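Long-range contact in ywnA (Bacillus subtilis subsp. subtilis, PDB 1XD7), which probably binds DNA as a winged-helix transcriptional regulator of the Rrf2 family: residues Met43-Ile52 against Leu74-Lys82. Residues are numbered along the deposited sequence; the frame is centred on the assembly and turned at random.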
ATOM      1  N   MET A  43       2.125 -19.967   3.822  1.00 41.90           N
ATOM      2  CA  MET A  43       3.129 -19.143   3.185  1.00 40.50           C
ATOM      3  C   MET A  43       4.123 -20.042   2.459  1.00 40.28           C
ATOM      4  O   MET A  43       4.518 -19.759   1.326  1.00 43.53           O
ATOM      5  CB  MET A  43       3.861 -18.322   4.232  1.00 39.18           C
ATOM      6  CG  MET A  43       2.972 -17.344   4.910  1.00 37.23           C
ATOM      7  SD  MET A  43       2.335 -16.195   3.698  1.00 36.30           S
ATOM      8  CE  MET A  43       2.208 -14.854   4.676  1.00 34.95           C
ATOM      9  N   ILE A  44       4.501 -21.145   3.091  1.00 39.66           N
ATOM     10  CA  ILE A  44       5.457 -22.047   2.468  1.00 40.08           C
ATOM     11  C   ILE A  44       4.946 -22.825   1.257  1.00 41.32           C
ATOM     12  O   ILE A  44       5.739 -23.209   0.394  1.00 42.50           O
ATOM     13  CB  ILE A  44       6.052 -23.014   3.507  1.00 38.95           C
ATOM     14  CG1 ILE A  44       6.906 -22.225   4.501  1.00 39.27           C
ATOM     15  CG2 ILE A  44       6.926 -24.057   2.823  1.00 37.42           C
ATOM     16  CD1 ILE A  44       7.448 -23.054   5.660  1.00 40.00           C
ATOM     17  N   SER A  45       3.641 -23.068   1.174  1.00 43.17           N
ATOM     18  CA  SER A  45       3.103 -23.779   0.007  1.00 44.33           C
ATOM     19  C   SER A  45       3.104 -22.787  -1.150  1.00 43.85           C
ATOM     20  O   SER A  45       3.400 -23.134  -2.290  1.00 44.95           O
ATOM     21  CB  SER A  45       1.676 -24.245   0.259  1.00 45.39           C
ATOM     22  OG  SER A  45       1.357 -24.131   1.633  1.00 47.54           O
ATOM     23  N   LEU A  46       2.772 -21.543  -0.838  1.00 42.74           N
ATOM     24  CA  LEU A  46       2.745 -20.503  -1.846  1.00 43.25           C
ATOM     25  C   LEU A  46       4.149 -20.307  -2.403  1.00 45.13           C
ATOM     26  O   LEU A  46       4.365 -20.370  -3.617  1.00 45.41           O
ATOM     27  CB  LEU A  46       2.227 -19.211  -1.229  1.00 40.25           C
ATOM     28  CG  LEU A  46       0.793 -19.352  -0.717  1.00 40.20           C
ATOM     29  CD1 LEU A  46       0.395 -18.115   0.064  1.00 37.87           C
ATOM     30  CD2 LEU A  46      -0.147 -19.588  -1.892  1.00 36.24           C
ATOM     31  N   LEU A  47       5.108 -20.087  -1.509  1.00 44.97           N
ATOM     32  CA  LEU A  47       6.488 -19.888  -1.929  1.00 44.37           C
ATOM     33  C   LEU A  47       6.970 -21.038  -2.801  1.00 45.01           C
ATOM     34  O   LEU A  47       7.698 -20.830  -3.768  1.00 46.60           O
ATOM     35  CB  LEU A  47       7.380 -19.730  -0.704  1.00 42.33           C
ATOM     36  CG  LEU A  47       7.098 -18.397  -0.017  1.00 40.90           C
ATOM     37  CD1 LEU A  47       7.635 -18.391   1.398  1.00 38.42           C
ATOM     38  CD2 LEU A  47       7.718 -17.280  -0.843  1.00 39.98           C
ATOM     39  N   LYS A  48       6.567 -22.255  -2.471  1.00 44.68           N
ATOM     40  CA  LYS A  48       6.975 -23.378  -3.289  1.00 46.65           C
ATOM     41  C   LYS A  48       6.197 -23.347  -4.594  1.00 48.46           C
ATOM     42  O   LYS A  48       6.753 -23.591  -5.664  1.00 48.92           O
ATOM     43  CB  LYS A  48       6.723 -24.685  -2.561  1.00 47.07           C
ATOM     44  CG  LYS A  48       7.695 -24.908  -1.410  1.00 49.55           C
ATOM     45  CD  LYS A  48       7.578 -26.305  -0.844  1.00 49.26           C
ATOM     46  CE  LYS A  48       6.200 -26.548  -0.268  1.00 48.90           C
ATOM     47  NZ  LYS A  48       6.137 -27.878   0.407  1.00 50.25           N
ATOM     48  N   LYS A  49       4.907 -23.043  -4.494  1.00 49.26           N
ATOM     49  CA  LYS A  49       4.036 -22.964  -5.656  1.00 50.65           C
ATOM     50  C   LYS A  49       4.674 -21.982  -6.631  1.00 50.40           C
ATOM     51  O   LYS A  49       4.637 -22.174  -7.842  1.00 50.21           O
ATOM     52  CB  LYS A  49       2.661 -22.464  -5.229  1.00 52.57           C
ATOM     53  CG  LYS A  49       1.495 -23.034  -6.010  1.00 55.07           C
ATOM     54  CD  LYS A  49       0.188 -22.466  -5.456  1.00 58.13           C
ATOM     55  CE  LYS A  49      -1.042 -23.085  -6.107  1.00 58.70           C
ATOM     56  NZ  LYS A  49      -1.194 -24.521  -5.748  1.00 58.00           N
ATOM     57  N   ALA A  50       5.275 -20.931  -6.088  1.00 49.73           N
ATOM     58  CA  ALA A  50       5.947 -19.932  -6.908  1.00 48.84           C
ATOM     59  C   ALA A  50       7.376 -20.408  -7.167  1.00 48.85           C
ATOM     60  O   ALA A  50       8.240 -19.637  -7.576  1.00 48.13           O
ATOM     61  CB  ALA A  50       5.963 -18.600  -6.186  1.00 47.90           C
ATOM     62  N   ASP A  51       7.605 -21.693  -6.929  1.00 49.46           N
ATOM     63  CA  ASP A  51       8.916 -22.306  -7.092  1.00 49.70           C
ATOM     64  C   ASP A  51      10.062 -21.504  -6.510  1.00 48.24           C
ATOM     65  O   ASP A  51      11.157 -21.483  -7.052  1.00 47.56           O
ATOM     66  CB  ASP A  51       9.198 -22.623  -8.558  1.00 51.48           C
ATOM     67  CG  ASP A  51       9.075 -24.105  -8.852  1.00 54.55           C
ATOM     68  OD1 ASP A  51       8.035 -24.694  -8.477  1.00 56.36           O
ATOM     69  OD2 ASP A  51      10.010 -24.685  -9.448  1.00 55.26           O
ATOM     70  N   ILE A  52       9.801 -20.826  -5.403  1.00 47.95           N
ATOM     71  CA  ILE A  52      10.850 -20.076  -4.745  1.00 48.46           C
ATOM     72  C   ILE A  52      11.526 -21.059  -3.796  1.00 50.06           C
ATOM     73  O   ILE A  52      12.722 -20.957  -3.509  1.00 49.88           O
ATOM     74  CB  ILE A  52      10.296 -18.925  -3.922  1.00 47.78           C
ATOM     75  CG1 ILE A  52       9.773 -17.834  -4.859  1.00 47.57           C
ATOM     76  CG2 ILE A  52      11.379 -18.400  -2.998  1.00 48.19           C
ATOM     77  CD1 ILE A  52       9.282 -16.602  -4.148  1.00 46.02           C
ATOM     78  N   LEU A  74      10.074  -8.229  -4.704  1.00 41.66           N
ATOM     79  CA  LEU A  74       8.910  -8.179  -5.579  1.00 43.16           C
ATOM     80  C   LEU A  74       8.534  -9.618  -5.927  1.00 43.20           C
ATOM     81  O   LEU A  74       7.363  -9.997  -5.877  1.00 41.64           O
ATOM     82  CB  LEU A  74       9.249  -7.373  -6.842  1.00 46.32           C
ATOM     83  CG  LEU A  74       8.239  -7.191  -7.989  1.00 46.90           C
ATOM     84  CD1 LEU A  74       8.219  -8.435  -8.836  1.00 46.78           C
ATOM     85  CD2 LEU A  74       6.861  -6.866  -7.453  1.00 45.28           C
ATOM     86  N   GLU A  75       9.542 -10.423  -6.249  1.00 43.69           N
ATOM     87  CA  GLU A  75       9.337 -11.833  -6.591  1.00 44.05           C
ATOM     88  C   GLU A  75       8.611 -12.540  -5.446  1.00 45.64           C
ATOM     89  O   GLU A  75       7.738 -13.382  -5.675  1.00 46.50           O
ATOM     90  CB  GLU A  75      10.695 -12.500  -6.854  1.00 42.43           C
ATOM     91  CG  GLU A  75      10.654 -13.954  -7.321  1.00 42.99           C
ATOM     92  CD  GLU A  75      11.989 -14.409  -7.925  1.00 42.97           C
ATOM     93  OE1 GLU A  75      12.936 -13.594  -7.997  1.00 44.11           O
ATOM     94  OE2 GLU A  75      12.099 -15.582  -8.343  1.00 43.79           O
ATOM     95  N   VAL A  76       8.973 -12.187  -4.214  1.00 45.08           N
ATOM     96  CA  VAL A  76       8.360 -12.779  -3.031  1.00 44.68           C
ATOM     97  C   VAL A  76       6.931 -12.293  -2.897  1.00 44.61           C
ATOM     98  O   VAL A  76       6.016 -13.065  -2.607  1.00 44.59           O
ATOM     99  CB  VAL A  76       9.100 -12.369  -1.738  1.00 44.47           C
ATOM    100  CG1 VAL A  76       8.427 -13.013  -0.538  1.00 42.10           C
ATOM    101  CG2 VAL A  76      10.556 -12.766  -1.816  1.00 42.04           C
ATOM    102  N   TYR A  77       6.763 -10.994  -3.092  1.00 45.42           N
ATOM    103  CA  TYR A  77       5.470 -10.342  -3.006  1.00 48.11           C
ATOM    104  C   TYR A  77       4.374 -11.050  -3.797  1.00 48.33           C
ATOM    105  O   TYR A  77       3.374 -11.476  -3.232  1.00 47.27           O
ATOM    106  CB  TYR A  77       5.596  -8.909  -3.505  1.00 51.01           C
ATOM    107  CG  TYR A  77       4.300  -8.126  -3.472  1.00 56.39           C
ATOM    108  CD1 TYR A  77       3.719  -7.743  -2.263  1.00 57.52           C
ATOM    109  CD2 TYR A  77       3.672  -7.736  -4.657  1.00 57.72           C
ATOM    110  CE1 TYR A  77       2.543  -6.981  -2.235  1.00 59.94           C
ATOM    111  CE2 TYR A  77       2.495  -6.974  -4.642  1.00 59.51           C
ATOM    112  CZ  TYR A  77       1.938  -6.597  -3.430  1.00 60.89           C
ATOM    113  OH  TYR A  77       0.793  -5.820  -3.418  1.00 60.97           O
ATOM    114  N   ARG A  78       4.562 -11.164  -5.106  1.00 49.58           N
ATOM    115  CA  ARG A  78       3.572 -11.810  -5.962  1.00 51.37           C
ATOM    116  C   ARG A  78       3.191 -13.188  -5.466  1.00 50.73           C
ATOM    117  O   ARG A  78       2.012 -13.532  -5.426  1.00 51.75           O
ATOM    118  CB  ARG A  78       4.081 -11.919  -7.399  1.00 52.86           C
ATOM    119  CG  ARG A  78       3.362 -11.004  -8.388  1.00 57.42           C
ATOM    120  CD  ARG A  78       3.643 -11.444  -9.821  1.00 60.40           C
ATOM    121  NE  ARG A  78       2.617 -12.316 -10.405  1.00 64.11           N
ATOM    122  CZ  ARG A  78       2.113 -13.415  -9.840  1.00 65.67           C
ATOM    123  NH1 ARG A  78       2.521 -13.815  -8.644  1.00 66.29           N
ATOM    124  NH2 ARG A  78       1.197 -14.128 -10.484  1.00 67.44           N
ATOM    125  N   ALA A  79       4.186 -13.980  -5.087  1.00 50.66           N
ATOM    126  CA  ALA A  79       3.930 -15.327  -4.595  1.00 48.20           C
ATOM    127  C   ALA A  79       2.968 -15.338  -3.414  1.00 47.02           C
ATOM    128  O   ALA A  79       2.200 -16.276  -3.262  1.00 46.63           O
ATOM    129  CB  ALA A  79       5.232 -15.998  -4.209  1.00 50.18           C
ATOM    130  N   VAL A  80       2.997 -14.303  -2.582  1.00 46.50           N
ATOM    131  CA  VAL A  80       2.107 -14.244  -1.424  1.00 48.68           C
ATOM    132  C   VAL A  80       1.087 -13.115  -1.572  1.00 51.36           C
ATOM    133  O   VAL A  80       0.365 -12.782  -0.631  1.00 50.15           O
ATOM    134  CB  VAL A  80       2.900 -14.007  -0.116  1.00 47.87           C
ATOM    135  CG1 VAL A  80       3.822 -15.191   0.182  1.00 47.75           C
ATOM    136  CG2 VAL A  80       3.703 -12.730  -0.239  1.00 46.53           C
ATOM    137  N   GLN A  81       1.045 -12.540  -2.767  1.00 56.87           N
ATOM    138  CA  GLN A  81       0.148 -11.439  -3.111  1.00 61.55           C
ATOM    139  C   GLN A  81      -1.321 -11.859  -3.115  1.00 64.07           C
ATOM    140  O   GLN A  81      -1.686 -12.843  -3.759  1.00 65.05           O
ATOM    141  CB  GLN A  81       0.535 -10.898  -4.497  1.00 64.04           C
ATOM    142  CG  GLN A  81      -0.487 -10.003  -5.153  1.00 66.31           C
ATOM    143  CD  GLN A  81      -0.722  -8.724  -4.385  1.00 70.04           C
ATOM    144  OE1 GLN A  81      -1.065  -8.746  -3.197  1.00 71.70           O
ATOM    145  NE2 GLN A  81      -0.545  -7.592  -5.060  1.00 71.35           N
ATOM    146  N   LYS A  82      -2.156 -11.106  -2.401  1.00 66.22           N
ATOM    147  CA  LYS A  82      -3.593 -11.384  -2.326  1.00 66.95           C
ATOM    148  C   LYS A  82      -4.270 -11.254  -3.689  1.00 67.56           C
ATOM    149  O   LYS A  82      -5.082 -10.351  -3.909  1.00 68.68           O
ATOM    150  CB  LYS A  82      -4.258 -10.428  -1.333  1.00 67.63           C
ATOM    151  CG  LYS A  82      -3.940 -10.739   0.125  1.00 68.69           C
ATOM    152  CD  LYS A  82      -4.371  -9.614   1.061  1.00 69.17           C
ATOM    153  CE  LYS A  82      -5.848  -9.284   0.921  1.00 68.44           C
ATOM    154  NZ  LYS A  82      -6.706 -10.456   1.219  1.00 67.81           N
TER
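Ala50, just past the end of helix 43-49, and Ala79 bring the two backbones nearest each other, their CA atoms 5.5 Å apart. The axes of helix 43-49 and helix 74-80 approach to 8.8 Å at an angle of 116°. The methyl groups of the two alanines face each other, and Ala50 CB lies 3.3 Å from Ala79 CB, tighter than a usual van der Waals contact. Ala79 is the hub of the interface, since its CB also meets Ile52 CD1 at 4.1 Å and, more loosely, Leu47 CD2.

Ile52 reaches helix 74-80 from beyond the end of the first helix. Its CG1 branch stands beside its own backbone N (chi1 -71°) and then runs on extended, carrying CD1 onto the backbone between Glu75 and Val76, 3.9 Å from Glu75 O and 4.1 Å from Val76 CA. A Schellman motif puts Ile52 there: Asp51, with positive phi, turns the chain, and Ile52 N bonds back to Leu47 O at 2.7 Å.

Further back along helix 43-49, Leu46 lays its CB against Ala79 O, whereas Leu47 directs CD2 at Val76 CG1. One turn earlier in the helix than Leu47, Met43 crosses Val80 at about a right angle; its chain, bent at chi2 and chi3, sets SD 3.9 Å from Val80 CG1. Val76 and Met43 also touch helix 7-19, at Ala11 and Ile14 respectively, so the packing extends onto that helix.

The side chains meet through carbon and sulfur alone, with Leu46 and Ile52 also resting on carbonyl oxygens of the second helix. The contact joins the C-terminal end of helix 37-49, the second helix of the predicted helix-turn-helix, to the helix that follows the two-stranded wing, an arrangement consistent with the winged-helix DNA-binding domain of Rrf2-type regulators.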